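Local coordinates for protein exported gluconolactonase (Xanthomonas campestris pv. campestris, PDB 3DR2) that probably hydrolyses gluconolactone to gluconate as a calcium-binding six-bladed beta-propeller enzyme of the SMP-30/gluconolactonase family, at residues 168-172 against 183-189; 191-197 against 242-248. All blocks are in the same frame, centred on the assembly; numbering follows the deposited sequence.

Interaction 1. Residues 168-172 against 183-189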
# COMPACT_ATOMS: atom_id res chain seq x y z
N HIS A 168 -3.22 -5.38 -27.72
CA HIS A 168 -4.59 -4.92 -27.60
C HIS A 168 -5.06 -5.00 -26.15
O HIS A 168 -4.57 -5.83 -25.38
CB HIS A 168 -5.50 -5.77 -28.50
CG HIS A 168 -5.28 -7.25 -28.37
ND1 HIS A 168 -5.93 -8.02 -27.42
CD2 HIS A 168 -4.46 -8.10 -29.04
CE1 HIS A 168 -5.53 -9.27 -27.52
NE2 HIS A 168 -4.63 -9.35 -28.49
N HIS A 169 -5.99 -4.12 -25.80
CA HIS A 169 -6.59 -4.08 -24.46
C HIS A 169 -7.99 -4.57 -24.76
O HIS A 169 -8.81 -3.83 -25.29
CB HIS A 169 -6.69 -2.65 -23.93
CG HIS A 169 -5.39 -1.91 -23.92
ND1 HIS A 169 -5.33 -0.55 -23.68
CD2 HIS A 169 -4.12 -2.32 -24.11
CE1 HIS A 169 -4.07 -0.16 -23.74
NE2 HIS A 169 -3.31 -1.21 -24.00
N SER A 170 -8.30 -5.81 -24.40
CA SER A 170 -9.60 -6.36 -24.74
C SER A 170 -10.55 -6.68 -23.61
O SER A 170 -10.18 -6.68 -22.44
CB SER A 170 -9.40 -7.63 -25.57
OG SER A 170 -8.51 -7.40 -26.65
N VAL A 171 -11.80 -6.92 -24.00
CA VAL A 171 -12.85 -7.35 -23.09
C VAL A 171 -12.92 -8.81 -23.51
O VAL A 171 -13.06 -9.11 -24.69
CB VAL A 171 -14.21 -6.68 -23.39
CG1 VAL A 171 -15.30 -7.36 -22.58
CG2 VAL A 171 -14.16 -5.20 -23.04
N TYR A 172 -12.80 -9.72 -22.55
CA TYR A 172 -12.83 -11.14 -22.85
C TYR A 172 -14.00 -11.86 -22.19
O TYR A 172 -14.57 -11.38 -21.21
CB TYR A 172 -11.55 -11.84 -22.39
CG TYR A 172 -10.27 -11.37 -23.03
CD1 TYR A 172 -9.55 -10.30 -22.51
CD2 TYR A 172 -9.75 -12.04 -24.14
CE1 TYR A 172 -8.35 -9.91 -23.07
CE2 TYR A 172 -8.55 -11.66 -24.71
CZ TYR A 172 -7.85 -10.60 -24.17
OH TYR A 172 -6.66 -10.22 -24.73
N ARG A 183 -11.69 -13.31 -27.32
CA ARG A 183 -11.40 -11.89 -27.48
C ARG A 183 -12.67 -11.31 -28.09
O ARG A 183 -12.97 -11.55 -29.26
CB ARG A 183 -10.21 -11.73 -28.42
CG ARG A 183 -9.80 -10.32 -28.76
CD ARG A 183 -8.60 -10.38 -29.69
NE ARG A 183 -8.23 -9.09 -30.25
CZ ARG A 183 -7.20 -8.92 -31.08
NH1 ARG A 183 -6.46 -9.96 -31.42
NH2 ARG A 183 -6.92 -7.72 -31.57
N MET A 184 -13.41 -10.55 -27.29
CA MET A 184 -14.69 -10.00 -27.73
C MET A 184 -14.66 -8.60 -28.32
O MET A 184 -15.52 -8.23 -29.13
CB MET A 184 -15.68 -10.05 -26.58
CG MET A 184 -15.68 -11.38 -25.83
SD MET A 184 -16.00 -12.81 -26.90
CE MET A 184 -17.46 -12.22 -27.71
N ALA A 185 -13.67 -7.80 -27.93
CA ALA A 185 -13.56 -6.44 -28.44
C ALA A 185 -12.29 -5.80 -27.94
O ALA A 185 -11.79 -6.15 -26.87
CB ALA A 185 -14.76 -5.62 -28.00
N ASP A 186 -11.75 -4.87 -28.72
CA ASP A 186 -10.54 -4.18 -28.32
C ASP A 186 -10.94 -2.74 -28.03
O ASP A 186 -11.72 -2.14 -28.77
CB ASP A 186 -9.48 -4.21 -29.42
CG ASP A 186 -9.12 -5.62 -29.85
OD1 ASP A 186 -9.16 -6.55 -29.00
OD2 ASP A 186 -8.78 -5.81 -31.04
N LEU A 187 -10.42 -2.19 -26.93
CA LEU A 187 -10.74 -0.83 -26.54
C LEU A 187 -9.48 -0.10 -26.08
O LEU A 187 -8.37 -0.64 -26.18
CB LEU A 187 -11.78 -0.84 -25.41
CG LEU A 187 -13.07 -1.64 -25.62
CD1 LEU A 187 -12.82 -3.12 -25.33
CD2 LEU A 187 -14.16 -1.12 -24.71
N ASP A 188 -9.64 1.12 -25.59
CA ASP A 188 -8.52 1.90 -25.10
C ASP A 188 -8.63 1.93 -23.58
O ASP A 188 -9.43 2.69 -23.04
CB ASP A 188 -8.58 3.33 -25.65
CG ASP A 188 -7.29 4.09 -25.46
OD1 ASP A 188 -6.44 3.67 -24.64
OD2 ASP A 188 -7.11 5.13 -26.13
N HIS A 189 -7.84 1.10 -22.91
CA HIS A 189 -7.86 1.03 -21.45
C HIS A 189 -9.25 0.69 -20.92
O HIS A 189 -9.82 1.44 -20.11
CB HIS A 189 -7.38 2.35 -20.85
CG HIS A 189 -5.92 2.61 -21.06
ND1 HIS A 189 -4.97 2.29 -20.12
CD2 HIS A 189 -5.25 3.11 -22.13
CE1 HIS A 189 -3.77 2.59 -20.60
NE2 HIS A 189 -3.92 3.09 -21.81
O HOH W 1 -6.98 -2.51 -27.79
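The guanidinium of Arg183 lies flat on one face of the His168 imidazole, the two planes only 10° apart and CZ above the ring centre, while the edge of the same guanidinium grips the carboxylate of Asp186. That grip is side-on: Arg183 NE reaches Asp186 OD1 at 3.0 Å, and NH2 reaches OD2 at 2.7 Å. An extended Arg183 chain, with CG anti to the backbone nitrogen (chi1 177°), carries the group out toward Asp186 and over His168. At the other end of the contact the His169 ring offers its edge twice. Its ND1 accepts the backbone N-H of His189 at 3.1 Å, almost in the ring plane, and its CE1 points at the face of the His189 ring, a T-shaped pair with planes at 78°. One face of the Tyr172 ring carries CB of Ser170.

Ser170 OG donates a hydrogen bond to Asp186 OD1 at 2.6 Å, on the anti side of the carboxylate, and accepts one from His168 ND1. Asp186 OD1 therefore accepts from Ser170 OG and Arg183 NE, and with OD2 held by NH2 the carboxylate is probably fixed in rotation. On the sheet face of Val171 and Ala185, Val171 CG2 presses on Leu187 CD1 at 3.4 Å, a tight contact covered by Val204. The backbones run antiparallel: Leu187 N bonds to His169 O at 2.8 Å, and a water joins His169 N to Leu187 O. Val171 bonds to two successive residues, through N to Ala185 O and through O to Met184 N: a classic beta bulge in the outer hairpin of a four-stranded propeller blade.

Interaction 2. Residues 191-197 against 242-248. With CA (calcium ion), chain D.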
# COMPACT_ATOMS: atom_id res chain seq x y z
N ASN A 191 -12.05 -0.57 -18.68
CA ASN A 191 -11.96 -0.61 -17.23
C ASN A 191 -13.12 -1.35 -16.57
O ASN A 191 -13.03 -2.55 -16.31
CB ASN A 191 -11.87 0.83 -16.71
CG ASN A 191 -11.20 0.91 -15.36
OD1 ASN A 191 -11.36 0.02 -14.54
ND2 ASN A 191 -10.44 1.98 -15.13
N GLY A 192 -14.20 -0.63 -16.29
CA GLY A 192 -15.34 -1.28 -15.67
C GLY A 192 -16.25 -1.91 -16.71
O GLY A 192 -16.11 -1.63 -17.90
N LEU A 193 -17.15 -2.77 -16.28
CA LEU A 193 -18.09 -3.40 -17.20
C LEU A 193 -19.28 -3.93 -16.42
O LEU A 193 -19.17 -4.19 -15.22
CB LEU A 193 -17.43 -4.54 -17.97
CG LEU A 193 -17.19 -5.87 -17.26
CD1 LEU A 193 -16.82 -6.95 -18.28
CD2 LEU A 193 -16.08 -5.71 -16.23
N ALA A 194 -20.40 -4.07 -17.11
CA ALA A 194 -21.64 -4.57 -16.52
C ALA A 194 -22.68 -4.80 -17.60
O ALA A 194 -22.72 -4.09 -18.61
CB ALA A 194 -22.17 -3.56 -15.50
N PHE A 195 -23.53 -5.80 -17.39
CA PHE A 195 -24.61 -6.12 -18.33
C PHE A 195 -25.90 -5.43 -17.94
O PHE A 195 -26.11 -5.09 -16.77
CB PHE A 195 -24.90 -7.62 -18.34
CG PHE A 195 -24.12 -8.39 -19.35
CD1 PHE A 195 -23.17 -9.32 -18.95
CD2 PHE A 195 -24.36 -8.21 -20.71
CE1 PHE A 195 -22.46 -10.06 -19.89
CE2 PHE A 195 -23.65 -8.95 -21.65
CZ PHE A 195 -22.71 -9.87 -21.24
N SER A 196 -26.77 -5.21 -18.92
CA SER A 196 -28.07 -4.62 -18.65
C SER A 196 -28.84 -5.80 -18.05
O SER A 196 -28.41 -6.95 -18.17
CB SER A 196 -28.74 -4.19 -19.95
OG SER A 196 -28.84 -5.29 -20.84
N PRO A 197 -29.99 -5.54 -17.41
CA PRO A 197 -30.71 -6.69 -16.85
C PRO A 197 -31.02 -7.82 -17.85
O PRO A 197 -30.88 -8.99 -17.52
CB PRO A 197 -31.97 -6.06 -16.23
CG PRO A 197 -32.08 -4.72 -16.90
CD PRO A 197 -30.65 -4.28 -17.06
N ASP A 242 -14.69 4.72 -13.64
CA ASP A 242 -13.89 3.53 -13.35
C ASP A 242 -14.74 2.27 -13.34
O ASP A 242 -14.87 1.59 -14.35
CB ASP A 242 -13.20 3.73 -12.00
CG ASP A 242 -11.94 2.90 -11.85
OD1 ASP A 242 -11.95 1.72 -12.23
OD2 ASP A 242 -10.94 3.44 -11.33
N GLY A 243 -15.29 1.95 -12.18
CA GLY A 243 -16.14 0.78 -12.06
C GLY A 243 -17.59 1.24 -11.92
O GLY A 243 -17.84 2.37 -11.51
N PHE A 244 -18.53 0.37 -12.25
CA PHE A 244 -19.94 0.71 -12.15
C PHE A 244 -20.81 -0.54 -12.12
O PHE A 244 -20.32 -1.65 -12.35
CB PHE A 244 -20.34 1.59 -13.34
CG PHE A 244 -19.98 1.00 -14.68
CD1 PHE A 244 -20.80 0.07 -15.29
CD2 PHE A 244 -18.80 1.37 -15.31
CE1 PHE A 244 -20.46 -0.49 -16.53
CE2 PHE A 244 -18.44 0.82 -16.55
CZ PHE A 244 -19.28 -0.11 -17.15
N CYS A 245 -22.09 -0.36 -11.82
CA CYS A 245 -23.00 -1.49 -11.78
C CYS A 245 -24.34 -1.08 -12.38
O CYS A 245 -24.60 0.10 -12.59
CB CYS A 245 -23.20 -1.99 -10.34
SG CYS A 245 -23.99 -0.80 -9.23
N VAL A 246 -25.17 -2.07 -12.67
CA VAL A 246 -26.50 -1.82 -13.23
C VAL A 246 -27.53 -2.52 -12.35
O VAL A 246 -27.35 -3.68 -11.98
CB VAL A 246 -26.60 -2.37 -14.67
CG1 VAL A 246 -28.00 -2.13 -15.21
CG2 VAL A 246 -25.56 -1.70 -15.55
N ASP A 247 -28.61 -1.82 -12.02
CA ASP A 247 -29.64 -2.41 -11.17
C ASP A 247 -30.73 -3.11 -11.98
O ASP A 247 -30.74 -3.05 -13.20
CB ASP A 247 -30.25 -1.34 -10.24
CG ASP A 247 -31.03 -0.28 -10.99
OD1 ASP A 247 -31.21 0.82 -10.41
OD2 ASP A 247 -31.49 -0.54 -12.12
N ARG A 248 -31.64 -3.79 -11.29
CA ARG A 248 -32.71 -4.53 -11.96
C ARG A 248 -33.59 -3.65 -12.86
O ARG A 248 -34.20 -4.15 -13.80
CB ARG A 248 -33.59 -5.25 -10.94
CG ARG A 248 -33.49 -6.77 -10.99
CD ARG A 248 -32.47 -7.32 -10.01
NE ARG A 248 -32.85 -7.08 -8.62
CZ ARG A 248 -32.19 -7.54 -7.56
NH1 ARG A 248 -31.10 -8.28 -7.73
NH2 ARG A 248 -32.61 -7.26 -6.34
CA CA D . -11.33 -0.60 -12.24
O HOH W 2 -8.75 3.02 -12.84
O HOH W 3 -17.42 -2.25 -13.27
O HOH W 4 -20.26 -4.51 -12.51
O HOH W 5 -13.58 -1.11 -12.88
O HOH W 6 -8.95 0.05 -11.62
O HOH W 7 -11.50 -2.71 -11.10
O HOH W 8 -12.90 -0.01 -10.46
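Strands 191-195 and 244-246 run side by side in the same direction, 5° apart, with axes 6.2 Å apart at their closest, and waters bridge part of the gap. One water accepts from both Leu193 N and Phe244 N; another donates to Leu193 O and Phe244 O. At the head of the pair, Asn191 OD1 and Asp242 OD1 each bind the calcium ion at 2.4 Å, their amide and carboxylate planes turned 64° apart. Four waters, Glu48 and Asn134 complete the site. Asn191 ND2, which also bonds to Thr207, shares a water with Asp242 OD2. These are the inner strands of consecutive blades of the beta-propeller, and the metal sits at the N-terminal end of the pair, by the central channel.

Further along, the Phe244 ring leans against the backbone of the other strand, CE2 at 3.5 Å from Gly192 C and CZ at 3.5 Å from Leu193 CA. With chi1 at 53°, CG is tucked over its own backbone, which swings the ring across to that neighbour. Ala194 CB rests 3.7 Å from Phe244 CE1 and 3.9 Å from Val246 CG2. Val246 CG1 then meets Pro197 CD, the two side chains crossing at about a right angle.

Overall arrangement
The two contacts follow one another along the chain, interaction 1 closing at residue 189 before interaction 2 opens at 191, and their centres lie about 17 Å apart. Interaction 1 joins the two outer strands of one blade, 169-174 and 182-187, about 17 Å from the centre of the chain. The chain then passes directly into strand 190-195, the innermost of the next blade, which interaction 2 packs against strand 244-246 of the blade after it, about 8 Å from that centre. Interaction 1 is thus pairing within a blade, whereas interaction 2 packs the innermost strands of two successive blades beside the calcium site, supplying two of its four protein ligands.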